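Local coordinates for uncharacterized protein (Bacillus cereus, PDB 5F2H) that is of unknown function but carries an alpha/beta-hydrolase domain of the phospholipase/carboxylesterase type and probably acts as a hydrolase, at residues 231-236 with 268-273; 254-259 with 285-290; 261-266 with 292-297. All blocks are in the same frame, centred on the assembly; numbering follows the deposited sequence.

Contact 1 of 3, residues 231-236 with 268-273; sequences MAPWLP and ECTQQF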
HETATM    1  N   MSE B 231     -20.886  14.974   1.308  1.00 65.25           N
HETATM    2  CA  MSE B 231     -21.302  15.789   0.170  1.00 61.49           C
HETATM    3  C   MSE B 231     -22.742  16.104   0.418  1.00 61.53           C
HETATM    4  O   MSE B 231     -23.582  15.197   0.543  1.00 61.45           O
HETATM    5  CB  MSE B 231     -21.119  14.971  -1.112  1.00 57.36           C
HETATM    6  CG  MSE B 231     -21.629  15.663  -2.377  1.00 56.84           C
HETATM    7 SE   MSE B 231     -20.505  17.203  -2.889  0.78 57.08          SE
HETATM    8  CE  MSE B 231     -21.914  18.574  -2.668  1.00 58.69           C
ATOM      9  N   ALA B 232     -23.038  17.389   0.571  1.00 60.49           N
ATOM     10  CA  ALA B 232     -24.411  17.821   0.812  1.00 59.71           C
ATOM     11  C   ALA B 232     -25.135  16.975   1.863  1.00 56.32           C
ATOM     12  O   ALA B 232     -26.289  16.584   1.674  1.00 53.92           O
ATOM     13  CB  ALA B 232     -25.174  17.779  -0.500  1.00 61.62           C
ATOM     14  N   PRO B 233     -24.465  16.695   2.979  1.00 56.08           N
ATOM     15  CA  PRO B 233     -25.077  15.895   4.043  1.00 57.61           C
ATOM     16  C   PRO B 233     -26.394  16.456   4.568  1.00 60.53           C
ATOM     17  O   PRO B 233     -26.571  17.683   4.642  1.00 60.29           O
ATOM     18  CB  PRO B 233     -24.041  15.947   5.161  1.00 57.68           C
ATOM     19  CG  PRO B 233     -23.310  17.221   4.927  1.00 59.14           C
ATOM     20  CD  PRO B 233     -23.264  17.412   3.441  1.00 58.86           C
ATOM     21  N   TRP B 234     -27.311  15.552   4.898  1.00 60.88           N
ATOM     22  CA  TRP B 234     -28.611  15.918   5.412  1.00 64.22           C
ATOM     23  C   TRP B 234     -28.580  15.550   6.879  1.00 66.86           C
ATOM     24  O   TRP B 234     -28.620  14.370   7.236  1.00 68.41           O
ATOM     25  CB  TRP B 234     -29.714  15.205   4.650  1.00 65.63           C
ATOM     26  CG  TRP B 234     -31.046  15.582   5.122  1.00 68.31           C
ATOM     27  CD1 TRP B 234     -31.628  16.824   5.019  1.00 72.38           C
ATOM     28  CD2 TRP B 234     -32.051  14.707   5.620  1.00 68.21           C
ATOM     29  NE1 TRP B 234     -32.908  16.792   5.526  1.00 77.12           N
ATOM     30  CE2 TRP B 234     -33.201  15.501   5.893  1.00 74.01           C
ATOM     31  CE3 TRP B 234     -32.090  13.342   5.903  1.00 66.19           C
ATOM     32  CZ2 TRP B 234     -34.377  14.968   6.430  1.00 71.51           C
ATOM     33  CZ3 TRP B 234     -33.270  12.806   6.442  1.00 70.24           C
ATOM     34  CH2 TRP B 234     -34.396  13.623   6.693  1.00 71.25           C
ATOM     35  N   LEU B 235     -28.515  16.581   7.721  1.00 65.83           N
ATOM     36  CA  LEU B 235     -28.414  16.420   9.151  1.00 67.15           C
ATOM     37  C   LEU B 235     -29.456  17.265   9.851  1.00 71.95           C
ATOM     38  O   LEU B 235     -29.125  18.332  10.379  1.00 73.33           O
ATOM     39  CB  LEU B 235     -27.019  16.889   9.537  1.00 67.14           C
ATOM     40  CG  LEU B 235     -25.955  16.126   8.740  1.00 63.06           C
ATOM     41  CD1 LEU B 235     -24.580  16.791   8.761  1.00 62.78           C
ATOM     42  CD2 LEU B 235     -25.902  14.677   9.203  1.00 62.26           C
ATOM     43  N   PRO B 236     -30.699  16.747   9.938  1.00 74.01           N
ATOM     44  CA  PRO B 236     -31.845  17.432  10.540  1.00 77.39           C
ATOM     45  C   PRO B 236     -31.901  17.516  12.081  1.00 83.85           C
ATOM     46  O   PRO B 236     -32.655  18.333  12.617  1.00 88.17           O
ATOM     47  CB  PRO B 236     -33.026  16.610  10.021  1.00 75.71           C
ATOM     48  CG  PRO B 236     -32.482  15.226   9.882  1.00 73.17           C
ATOM     49  CD  PRO B 236     -30.993  15.320   9.707  1.00 70.00           C
ATOM     50  N   GLU B 268     -28.259  24.546   4.782  1.00 90.25           N
ATOM     51  CA  GLU B 268     -28.605  24.897   6.160  1.00 95.76           C
ATOM     52  C   GLU B 268     -27.977  23.999   7.228  1.00 92.37           C
ATOM     53  O   GLU B 268     -27.118  24.428   7.996  1.00 93.65           O
ATOM     54  CB  GLU B 268     -30.123  24.724   6.398  1.00103.95           C
ATOM     55  CG  GLU B 268     -31.090  25.696   5.725  1.00107.41           C
ATOM     56  CD  GLU B 268     -31.162  27.059   6.382  1.00105.35           C
ATOM     57  OE1 GLU B 268     -31.892  27.918   5.853  1.00110.26           O
ATOM     58  OE2 GLU B 268     -30.533  27.264   7.438  1.00108.20           O
ATOM     59  N   CYS B 269     -28.399  22.737   7.244  1.00 88.67           N
ATOM     60  CA  CYS B 269     -27.845  21.723   8.132  1.00 84.13           C
ATOM     61  C   CYS B 269     -26.343  21.505   7.952  1.00 80.00           C
ATOM     62  O   CYS B 269     -25.633  21.220   8.907  1.00 78.97           O
ATOM     63  CB  CYS B 269     -28.582  20.406   7.905  1.00 83.74           C
ATOM     64  SG  CYS B 269     -28.517  19.836   6.186  1.00 78.50           S
ATOM     65  N   THR B 270     -25.849  21.635   6.732  1.00 77.18           N
ATOM     66  CA  THR B 270     -24.427  21.436   6.505  1.00 77.55           C
ATOM     67  C   THR B 270     -23.638  22.559   7.153  1.00 81.31           C
ATOM     68  O   THR B 270     -22.562  22.330   7.693  1.00 82.08           O
ATOM     69  CB  THR B 270     -24.062  21.349   5.012  1.00 74.44           C
ATOM     70  OG1 THR B 270     -24.787  20.276   4.403  1.00 68.73           O
ATOM     71  CG2 THR B 270     -22.564  21.118   4.844  1.00 73.12           C
ATOM     72  N   GLN B 271     -24.169  23.774   7.128  1.00 90.26           N
ATOM     73  CA  GLN B 271     -23.436  24.890   7.742  1.00 95.72           C
ATOM     74  C   GLN B 271     -23.580  24.845   9.266  1.00 93.47           C
ATOM     75  O   GLN B 271     -22.638  25.183   9.965  1.00 96.95           O
ATOM     76  CB  GLN B 271     -23.841  26.239   7.148  1.00 98.57           C
ATOM     77  CG  GLN B 271     -22.827  27.333   7.440  1.00102.21           C
ATOM     78  CD  GLN B 271     -23.074  28.606   6.644  1.00107.18           C
ATOM     79  OE1 GLN B 271     -22.130  29.309   6.270  1.00108.07           O
ATOM     80  NE2 GLN B 271     -24.334  28.868   6.315  1.00109.91           N
ATOM     81  N   GLN B 272     -24.723  24.377   9.775  1.00 92.41           N
ATOM     82  CA  GLN B 272     -24.925  24.257  11.231  1.00 95.45           C
ATOM     83  C   GLN B 272     -23.958  23.220  11.766  1.00 89.26           C
ATOM     84  O   GLN B 272     -23.393  23.377  12.842  1.00 90.56           O
ATOM     85  CB  GLN B 272     -26.326  23.766  11.572  1.00100.15           C
ATOM     86  CG  GLN B 272     -27.455  24.655  11.095  1.00109.47           C
ATOM     87  CD  GLN B 272     -28.808  24.046  11.386  1.00117.02           C
ATOM     88  OE1 GLN B 272     -28.910  23.079  12.142  1.00119.59           O
ATOM     89  NE2 GLN B 272     -29.857  24.602  10.782  1.00123.79           N
ATOM     90  N   PHE B 273     -23.801  22.139  11.012  1.00 82.78           N
ATOM     91  CA  PHE B 273     -22.906  21.071  11.391  1.00 79.05           C
ATOM     92  C   PHE B 273     -21.477  21.579  11.456  1.00 78.41           C
ATOM     93  O   PHE B 273     -20.786  21.388  12.455  1.00 78.44           O
ATOM     94  CB  PHE B 273     -23.072  19.908  10.429  1.00 76.82           C
ATOM     95  CG  PHE B 273     -22.080  18.797  10.625  1.00 78.85           C
ATOM     96  CD1 PHE B 273     -22.126  18.002  11.755  1.00 79.73           C
ATOM     97  CD2 PHE B 273     -21.193  18.456   9.615  1.00 76.36           C
ATOM     98  CE1 PHE B 273     -21.237  16.957  11.930  1.00 78.93           C
ATOM     99  CE2 PHE B 273     -20.311  17.407   9.776  1.00 78.32           C
ATOM    100  CZ  PHE B 273     -20.339  16.651  10.936  1.00 78.94           C
TER

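Contact 2 of 3, residues 254-259 with 285-290; sequences KGYVVC and EFKVVP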
ATOM      1  N   LYS B 254     -10.504  13.588  11.172  1.00 92.36           N
ATOM      2  CA  LYS B 254     -10.536  14.749  10.263  1.00 87.07           C
ATOM      3  C   LYS B 254     -11.769  14.694   9.365  1.00 79.22           C
ATOM      4  O   LYS B 254     -12.169  13.625   8.921  1.00 80.29           O
ATOM      5  CB  LYS B 254      -9.262  14.828   9.428  1.00 89.84           C
ATOM      6  CG  LYS B 254      -7.992  14.981  10.254  1.00 95.01           C
ATOM      7  CD  LYS B 254      -6.761  15.171   9.376  1.00 98.52           C
ATOM      8  CE  LYS B 254      -5.485  15.262  10.204  1.00104.78           C
ATOM      9  NZ  LYS B 254      -4.266  15.464   9.369  1.00107.89           N
ATOM     10  N   GLY B 255     -12.377  15.844   9.110  1.00 74.83           N
ATOM     11  CA  GLY B 255     -13.578  15.908   8.286  1.00 72.58           C
ATOM     12  C   GLY B 255     -13.446  16.833   7.093  1.00 77.02           C
ATOM     13  O   GLY B 255     -12.855  17.911   7.184  1.00 77.82           O
ATOM     14  N   TYR B 256     -13.965  16.388   5.955  1.00 78.74           N
ATOM     15  CA  TYR B 256     -13.912  17.178   4.747  1.00 77.33           C
ATOM     16  C   TYR B 256     -15.362  17.206   4.331  1.00 72.17           C
ATOM     17  O   TYR B 256     -15.951  16.165   4.065  1.00 67.01           O
ATOM     18  CB  TYR B 256     -13.045  16.500   3.691  1.00 82.11           C
ATOM     19  CG  TYR B 256     -12.654  17.401   2.526  1.00 87.41           C
ATOM     20  CD1 TYR B 256     -13.533  17.654   1.479  1.00 89.79           C
ATOM     21  CD2 TYR B 256     -11.378  17.958   2.457  1.00 90.38           C
ATOM     22  CE1 TYR B 256     -13.163  18.457   0.411  1.00 92.24           C
ATOM     23  CE2 TYR B 256     -10.999  18.753   1.394  1.00 94.91           C
ATOM     24  CZ  TYR B 256     -11.895  18.997   0.375  1.00 96.44           C
ATOM     25  OH  TYR B 256     -11.515  19.805  -0.668  1.00104.45           O
ATOM     26  N   VAL B 257     -15.964  18.387   4.382  1.00 70.77           N
ATOM     27  CA  VAL B 257     -17.367  18.559   4.025  1.00 65.63           C
ATOM     28  C   VAL B 257     -17.477  19.495   2.830  1.00 66.44           C
ATOM     29  O   VAL B 257     -16.773  20.508   2.753  1.00 69.46           O
ATOM     30  CB  VAL B 257     -18.162  19.136   5.204  1.00 62.47           C
ATOM     31  CG1 VAL B 257     -19.607  19.376   4.801  1.00 60.77           C
ATOM     32  CG2 VAL B 257     -18.064  18.199   6.395  1.00 61.36           C
ATOM     33  N   VAL B 258     -18.372  19.154   1.910  1.00 61.94           N
ATOM     34  CA  VAL B 258     -18.566  19.937   0.732  1.00 62.04           C
ATOM     35  C   VAL B 258     -20.040  20.121   0.528  1.00 59.38           C
ATOM     36  O   VAL B 258     -20.802  19.196   0.750  1.00 62.42           O
ATOM     37  CB  VAL B 258     -18.012  19.174  -0.509  1.00 64.73           C
ATOM     38  CG1 VAL B 258     -18.258  19.969  -1.795  1.00 65.63           C
ATOM     39  CG2 VAL B 258     -16.521  18.866  -0.360  1.00 64.78           C
ATOM     40  N   CYS B 259     -20.441  21.297   0.085  1.00 60.51           N
ATOM     41  CA  CYS B 259     -21.841  21.560  -0.202  1.00 63.04           C
ATOM     42  C   CYS B 259     -21.947  22.761  -1.113  1.00 70.26           C
ATOM     43  O   CYS B 259     -21.120  23.683  -1.055  1.00 73.48           O
ATOM     44  CB  CYS B 259     -22.652  21.806   1.046  1.00 64.46           C
ATOM     45  SG  CYS B 259     -24.396  22.093   0.674  1.00 66.52           S
ATOM     46  N   GLU B 285     -12.403  20.699   7.266  1.00 97.55           N
ATOM     47  CA  GLU B 285     -12.336  21.673   6.192  1.00100.39           C
ATOM     48  C   GLU B 285     -13.626  21.671   5.374  1.00 93.84           C
ATOM     49  O   GLU B 285     -13.983  20.675   4.760  1.00 92.86           O
ATOM     50  CB  GLU B 285     -11.107  21.416   5.327  1.00109.14           C
ATOM     51  CG  GLU B 285     -10.932  22.411   4.197  1.00119.76           C
ATOM     52  CD  GLU B 285      -9.603  22.256   3.495  1.00127.78           C
ATOM     53  OE1 GLU B 285      -8.631  21.816   4.153  1.00130.56           O
ATOM     54  OE2 GLU B 285      -9.521  22.626   2.304  1.00138.58           O
ATOM     55  N   PHE B 286     -14.327  22.801   5.394  1.00 92.68           N
ATOM     56  CA  PHE B 286     -15.588  22.963   4.680  1.00 88.22           C
ATOM     57  C   PHE B 286     -15.376  23.723   3.403  1.00 89.27           C
ATOM     58  O   PHE B 286     -14.676  24.735   3.380  1.00 94.48           O
ATOM     59  CB  PHE B 286     -16.608  23.660   5.570  1.00 87.56           C
ATOM     60  CG  PHE B 286     -17.889  24.010   4.884  1.00 85.98           C
ATOM     61  CD1 PHE B 286     -18.607  23.046   4.184  1.00 82.88           C
ATOM     62  CD2 PHE B 286     -18.488  25.240   5.117  1.00 87.80           C
ATOM     63  CE1 PHE B 286     -19.826  23.351   3.602  1.00 82.02           C
ATOM     64  CE2 PHE B 286     -19.717  25.547   4.562  1.00 87.78           C
ATOM     65  CZ  PHE B 286     -20.387  24.601   3.798  1.00 86.36           C
ATOM     66  N   LYS B 287     -15.991  23.232   2.336  1.00 87.78           N
ATOM     67  CA  LYS B 287     -15.836  23.864   1.060  1.00 88.51           C
ATOM     68  C   LYS B 287     -17.171  24.074   0.388  1.00 84.35           C
ATOM     69  O   LYS B 287     -17.906  23.137   0.108  1.00 81.40           O
ATOM     70  CB  LYS B 287     -14.885  23.040   0.197  1.00 94.50           C
ATOM     71  CG  LYS B 287     -14.506  23.741  -1.092  1.00104.09           C
ATOM     72  CD  LYS B 287     -13.335  23.063  -1.782  1.00106.63           C
ATOM     73  CE  LYS B 287     -12.931  23.821  -3.037  1.00107.97           C
ATOM     74  NZ  LYS B 287     -12.588  25.245  -2.767  1.00111.91           N
ATOM     75  N   VAL B 288     -17.489  25.334   0.157  1.00 87.52           N
ATOM     76  CA  VAL B 288     -18.726  25.697  -0.495  1.00 90.16           C
ATOM     77  C   VAL B 288     -18.424  25.861  -1.977  1.00 95.43           C
ATOM     78  O   VAL B 288     -17.482  26.567  -2.347  1.00101.87           O
ATOM     79  CB  VAL B 288     -19.253  27.032   0.043  1.00 91.29           C
ATOM     80  CG1 VAL B 288     -20.516  27.451  -0.695  1.00 90.56           C
ATOM     81  CG2 VAL B 288     -19.502  26.920   1.540  1.00 92.36           C
ATOM     82  N   VAL B 289     -19.190  25.197  -2.830  1.00 90.77           N
ATOM     83  CA  VAL B 289     -18.959  25.322  -4.251  1.00 89.17           C
ATOM     84  C   VAL B 289     -20.024  26.261  -4.770  1.00 89.21           C
ATOM     85  O   VAL B 289     -21.213  26.021  -4.591  1.00 85.27           O
ATOM     86  CB  VAL B 289     -18.992  23.968  -4.977  1.00 89.55           C
ATOM     87  CG1 VAL B 289     -18.723  24.146  -6.470  1.00 89.45           C
ATOM     88  CG2 VAL B 289     -17.954  23.033  -4.371  1.00 89.24           C
ATOM     89  N   PRO B 290     -19.595  27.355  -5.401  1.00 96.50           N
ATOM     90  CA  PRO B 290     -20.565  28.308  -5.914  1.00 98.79           C
ATOM     91  C   PRO B 290     -21.473  27.761  -7.022  1.00 98.48           C
ATOM     92  O   PRO B 290     -21.088  26.845  -7.759  1.00101.06           O
ATOM     93  CB  PRO B 290     -19.688  29.453  -6.439  1.00102.14           C
ATOM     94  CG  PRO B 290     -18.335  28.864  -6.644  1.00101.32           C
ATOM     95  CD  PRO B 290     -18.203  27.790  -5.623  1.00 98.40           C
TER

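Contact 3 of 3, residues 261-266 with 292-297; sequences DQDEDC and LKHDYP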
ATOM      1  N   ASP B 261     -23.799  26.123  -2.647  1.00 89.19           N
ATOM      2  CA  ASP B 261     -24.573  27.264  -2.159  1.00 91.31           C
ATOM      3  C   ASP B 261     -25.977  27.459  -2.749  1.00 89.09           C
ATOM      4  O   ASP B 261     -26.618  28.467  -2.462  1.00 89.80           O
ATOM      5  CB  ASP B 261     -23.766  28.548  -2.339  1.00 97.57           C
ATOM      6  CG  ASP B 261     -23.427  28.821  -3.783  1.00104.20           C
ATOM      7  OD1 ASP B 261     -23.649  27.930  -4.632  1.00110.86           O
ATOM      8  OD2 ASP B 261     -22.924  29.927  -4.068  1.00110.36           O
ATOM      9  N   GLN B 262     -26.451  26.525  -3.570  1.00 85.54           N
ATOM     10  CA  GLN B 262     -27.796  26.621  -4.161  1.00 86.98           C
ATOM     11  C   GLN B 262     -28.625  25.409  -3.741  1.00 83.26           C
ATOM     12  O   GLN B 262     -29.708  25.167  -4.275  1.00 82.50           O
ATOM     13  CB  GLN B 262     -27.700  26.639  -5.687  1.00 87.95           C
ATOM     14  CG  GLN B 262     -26.837  27.755  -6.258  1.00 91.98           C
ATOM     15  CD  GLN B 262     -27.405  29.135  -6.014  1.00 95.86           C
ATOM     16  OE1 GLN B 262     -28.620  29.316  -5.929  1.00 96.51           O
ATOM     17  NE2 GLN B 262     -26.528  30.129  -5.978  1.00 99.36           N
ATOM     18  N   ASP B 263     -28.110  24.670  -2.762  1.00 80.55           N
ATOM     19  CA  ASP B 263     -28.739  23.459  -2.262  1.00 76.98           C
ATOM     20  C   ASP B 263     -29.778  23.798  -1.198  1.00 77.65           C
ATOM     21  O   ASP B 263     -29.500  23.774  -0.008  1.00 74.52           O
ATOM     22  CB  ASP B 263     -27.636  22.571  -1.708  1.00 76.42           C
ATOM     23  CG  ASP B 263     -28.112  21.199  -1.339  1.00 74.15           C
ATOM     24  OD1 ASP B 263     -29.326  20.991  -1.129  1.00 72.53           O
ATOM     25  OD2 ASP B 263     -27.231  20.330  -1.253  1.00 74.60           O
ATOM     26  N   GLU B 264     -30.990  24.076  -1.659  1.00 80.44           N
ATOM     27  CA  GLU B 264     -32.090  24.461  -0.799  1.00 86.99           C
ATOM     28  C   GLU B 264     -32.359  23.533   0.390  1.00 86.11           C
ATOM     29  O   GLU B 264     -32.830  23.997   1.427  1.00 88.69           O
ATOM     30  CB  GLU B 264     -33.361  24.671  -1.625  1.00 93.56           C
ATOM     31  CG  GLU B 264     -34.471  25.344  -0.836  1.00104.33           C
ATOM     32  CD  GLU B 264     -35.685  25.647  -1.688  1.00109.92           C
ATOM     33  OE1 GLU B 264     -36.674  26.187  -1.139  1.00114.99           O
ATOM     34  OE2 GLU B 264     -35.636  25.356  -2.906  1.00110.80           O
ATOM     35  N   ASP B 265     -32.067  22.244   0.257  1.00 81.64           N
ATOM     36  CA  ASP B 265     -32.310  21.312   1.352  1.00 80.48           C
ATOM     37  C   ASP B 265     -31.143  21.083   2.289  1.00 77.89           C
ATOM     38  O   ASP B 265     -31.365  20.863   3.469  1.00 80.11           O
ATOM     39  CB  ASP B 265     -32.729  19.926   0.823  1.00 80.03           C
ATOM     40  CG  ASP B 265     -34.100  19.921   0.171  1.00 84.18           C
ATOM     41  OD1 ASP B 265     -34.779  20.971   0.162  1.00 89.98           O
ATOM     42  OD2 ASP B 265     -34.517  18.841  -0.303  1.00 86.11           O
ATOM     43  N   CYS B 266     -29.911  21.171   1.801  1.00 75.51           N
ATOM     44  CA  CYS B 266     -28.768  20.864   2.654  1.00 73.57           C
ATOM     45  C   CYS B 266     -27.706  21.902   2.948  1.00 74.04           C
ATOM     46  O   CYS B 266     -26.687  21.553   3.544  1.00 74.93           O
ATOM     47  CB  CYS B 266     -28.065  19.635   2.075  1.00 70.97           C
ATOM     48  SG  CYS B 266     -29.144  18.206   1.976  1.00 69.79           S
ATOM     49  N   LEU B 292     -23.541  25.616  -7.325  1.00 85.73           N
ATOM     50  CA  LEU B 292     -23.938  24.207  -7.264  1.00 81.96           C
ATOM     51  C   LEU B 292     -25.187  23.963  -6.421  1.00 79.18           C
ATOM     52  O   LEU B 292     -25.332  24.534  -5.362  1.00 77.99           O
ATOM     53  CB  LEU B 292     -22.778  23.378  -6.715  1.00 80.86           C
ATOM     54  CG  LEU B 292     -22.967  21.866  -6.603  1.00 80.84           C
ATOM     55  CD1 LEU B 292     -23.276  21.219  -7.951  1.00 80.44           C
ATOM     56  CD2 LEU B 292     -21.724  21.237  -5.995  1.00 80.67           C
ATOM     57  N   LYS B 293     -26.091  23.122  -6.922  1.00 80.39           N
ATOM     58  CA  LYS B 293     -27.330  22.775  -6.212  1.00 76.98           C
ATOM     59  C   LYS B 293     -27.116  21.453  -5.470  1.00 70.22           C
ATOM     60  O   LYS B 293     -25.997  21.181  -5.033  1.00 66.35           O
ATOM     61  CB  LYS B 293     -28.540  22.714  -7.163  1.00 82.63           C
ATOM     62  CG  LYS B 293     -28.886  24.045  -7.826  1.00 91.07           C
ATOM     63  CD  LYS B 293     -30.196  24.004  -8.607  1.00 98.20           C
ATOM     64  CE  LYS B 293     -30.183  23.078  -9.821  1.00100.33           C
ATOM     65  NZ  LYS B 293     -29.238  23.528 -10.885  1.00107.38           N
ATOM     66  N   HIS B 294     -28.157  20.624  -5.352  1.00 67.41           N
ATOM     67  CA  HIS B 294     -28.049  19.347  -4.643  1.00 66.35           C
ATOM     68  C   HIS B 294     -27.562  18.265  -5.599  1.00 66.84           C
ATOM     69  O   HIS B 294     -28.322  17.415  -6.109  1.00 63.58           O
ATOM     70  CB  HIS B 294     -29.376  19.009  -4.003  1.00 66.50           C
ATOM     71  CG  HIS B 294     -29.335  17.824  -3.089  1.00 65.44           C
ATOM     72  ND1 HIS B 294     -29.933  16.623  -3.398  1.00 63.82           N
ATOM     73  CD2 HIS B 294     -28.775  17.660  -1.869  1.00 65.92           C
ATOM     74  CE1 HIS B 294     -29.772  15.780  -2.396  1.00 66.10           C
ATOM     75  NE2 HIS B 294     -29.079  16.388  -1.451  1.00 68.00           N
ATOM     76  N   ASP B 295     -26.250  18.302  -5.792  1.00 65.60           N
ATOM     77  CA  ASP B 295     -25.572  17.420  -6.689  1.00 66.18           C
ATOM     78  C   ASP B 295     -24.099  17.523  -6.363  1.00 62.98           C
ATOM     79  O   ASP B 295     -23.707  18.410  -5.643  1.00 66.32           O
ATOM     80  CB  ASP B 295     -25.815  17.957  -8.102  1.00 69.46           C
ATOM     81  CG  ASP B 295     -25.104  17.173  -9.152  1.00 72.06           C
ATOM     82  OD1 ASP B 295     -24.765  16.003  -8.887  1.00 72.42           O
ATOM     83  OD2 ASP B 295     -24.887  17.746 -10.243  1.00 76.40           O
ATOM     84  N   TYR B 296     -23.285  16.628  -6.902  1.00 60.97           N
ATOM     85  CA  TYR B 296     -21.853  16.673  -6.669  1.00 59.34           C
ATOM     86  C   TYR B 296     -21.231  17.678  -7.634  1.00 66.49           C
ATOM     87  O   TYR B 296     -21.753  17.899  -8.742  1.00 70.54           O
ATOM     88  CB  TYR B 296     -21.217  15.341  -6.979  1.00 53.37           C
ATOM     89  CG  TYR B 296     -21.691  14.155  -6.190  1.00 47.09           C
ATOM     90  CD1 TYR B 296     -22.896  13.557  -6.464  1.00 45.22           C
ATOM     91  CD2 TYR B 296     -20.832  13.510  -5.326  1.00 45.54           C
ATOM     92  CE1 TYR B 296     -23.267  12.386  -5.832  1.00 44.28           C
ATOM     93  CE2 TYR B 296     -21.194  12.347  -4.682  1.00 44.35           C
ATOM     94  CZ  TYR B 296     -22.404  11.786  -4.950  1.00 44.08           C
ATOM     95  OH  TYR B 296     -22.763  10.635  -4.301  1.00 48.79           O
ATOM     96  N   PRO B 297     -20.119  18.317  -7.227  1.00 70.55           N
ATOM     97  CA  PRO B 297     -19.448  19.276  -8.132  1.00 71.59           C
ATOM     98  C   PRO B 297     -18.901  18.511  -9.317  1.00 73.54           C
ATOM     99  O   PRO B 297     -18.575  17.327  -9.193  1.00 72.58           O
ATOM    100  CB  PRO B 297     -18.318  19.844  -7.286  1.00 71.91           C
ATOM    101  CG  PRO B 297     -18.122  18.857  -6.183  1.00 70.58           C
ATOM    102  CD  PRO B 297     -19.433  18.191  -5.936  1.00 65.83           C
TER

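Contact 1 of 3, residues 231-236 with 268-273
The loop that leaves the C-terminal end of strand 227-231 in this alpha/beta-hydrolase sheet packs, through Pro233 and Leu235, on the first turns of helix 267-279. Cys269, in the first turn of that helix, makes the main polar link: its SG stands between the backbone N and the carbonyl carbon (chi1 57°), which swings the sulfur toward the loop. There it accepts a hydrogen bond from Leu235 N at 3.6 Å, the N-H pointing almost straight at it (175°). The same sulfur meets the Trp234 indole obliquely, 5.4 Å from the centroid of its five-membered ring. Leu235 lays its CD1 methyl over a face of the ring of Phe273, one turn further along the helix, 4.0 Å from the centroid, in a CH-pi contact. Pro233 crosses Thr270 at about a right angle, with CG and CD of the proline against OG1 and CG2 of the threonine. Thr270 OG1 has its own hydrogen-bond partner in Cys266 O, one turn back. Around this buried junction, helix 209-219 packs on the loop through Ala211 and Arg212 and on Phe273 through Leu215, while Thr270 also touches Val257 and Cys259 of strand 254-260.

Contact 2 of 3, residues 254-259 with 285-290
Val257 O is met by two groups of strand 284-289: Lys287 N gives it a backbone hydrogen bond of 2.9 Å, and Phe286 CA adds a CA-H...O contact of 3.3 Å. This is one rung of a parallel ladder, in which the two strand segments run 4.8 Å apart at 14°. The ladder starts with Glu285 N on Gly255 O, the shortest bond at 2.8 Å, and proceeds through Val257 N on Glu285 O and Cys259 N on Lys287 O to Val289 N on Cys259 O. On the sheet face of Val257 and Cys259, the Phe286 ring lies with its edge to the neighbouring strand. With CG anti to the backbone N (chi1 174°), the ring reaches along that strand, CD1 resting 3.9 Å from Val257 CG1 and CE1 4.1 Å from Cys259 CB. The other face carries Tyr256 and Lys287 side by side, and Val258 CG1 lies 4.0 Å from Val289 CG2. The two strands and helix 267-279 between them form a beta-alpha-beta unit; the helix covers the Phe286 face through Thr270 and Val274. Helix 300-313 covers the Tyr256 face, its Glu306 bonding the tyrosine hydroxyl, and strand 227-231 pairs with the far side of strand 254-260.

Contact 3 of 3, residues 261-266 with 292-297
Asp261 and Gln262 bring the loop after strand 254-260 against Leu292, in the loop after strand 284-289; in alpha/beta hydrolases these two loops commonly carry the acid and the histidine of the catalytic triad. The Asp261 side chain also rests on Pro290. At Gln262 the backbones join, Gln262 N donating to Leu292 O at 2.9 Å, and the glutamine CB packs on Lys293 CG. Asp263, the centre of an inverse gamma turn, follows with CG anti to the backbone N (chi1 -172°), which puts the carboxylate beside His294. The carboxylate and imidazole planes are 68° apart, and Asp263 OD2 lies at the ring edge, in its plane, 3.1 Å from His294 CD2. Asp263 OD1 accepts from Cys266 N at 3.0 Å, an Asx motif in which the N-H comes to OD1 from above the carboxylate plane; this bond probably limits the rotation of the carboxylate. His294 NE2 is hydrogen-bonded to Ser208 OG in a possible nucleophile elbow. The three lie close together, as in a catalytic triad, although in this model the acid is not hydrogen-bonded to a ring nitrogen; the assignment remains tentative. From the second subunit, Asn15 bonds His294 O. Cys266, at the N-cap position of helix 267-279, places SG obliquely to the His294 imidazole, 4.6 Å from its centroid.

From the N terminus the chain reaches residues 231-236, passes through strand segment 254-259, turns at 261-266, climbs helix segment 268-273, and returns through 285-290 to 292-297. Every pair of contacts crosses, none nesting within another. Contact 1 closes the excursion from strand 227-231 to helix 267-279, contact 2 the crossover between adjacent strands, and contact 3 joins the loops following those strands. Thr270 CG2 links contacts 1 and 2, packing on both Val257 and Phe286. Ala232 bridges contacts 1 and 3 by touching Asp263 and Cys266, while Asp261 N probably bonds Val289 O between contacts 2 and 3. Together they bind the sheet edge to the putative active-site loops.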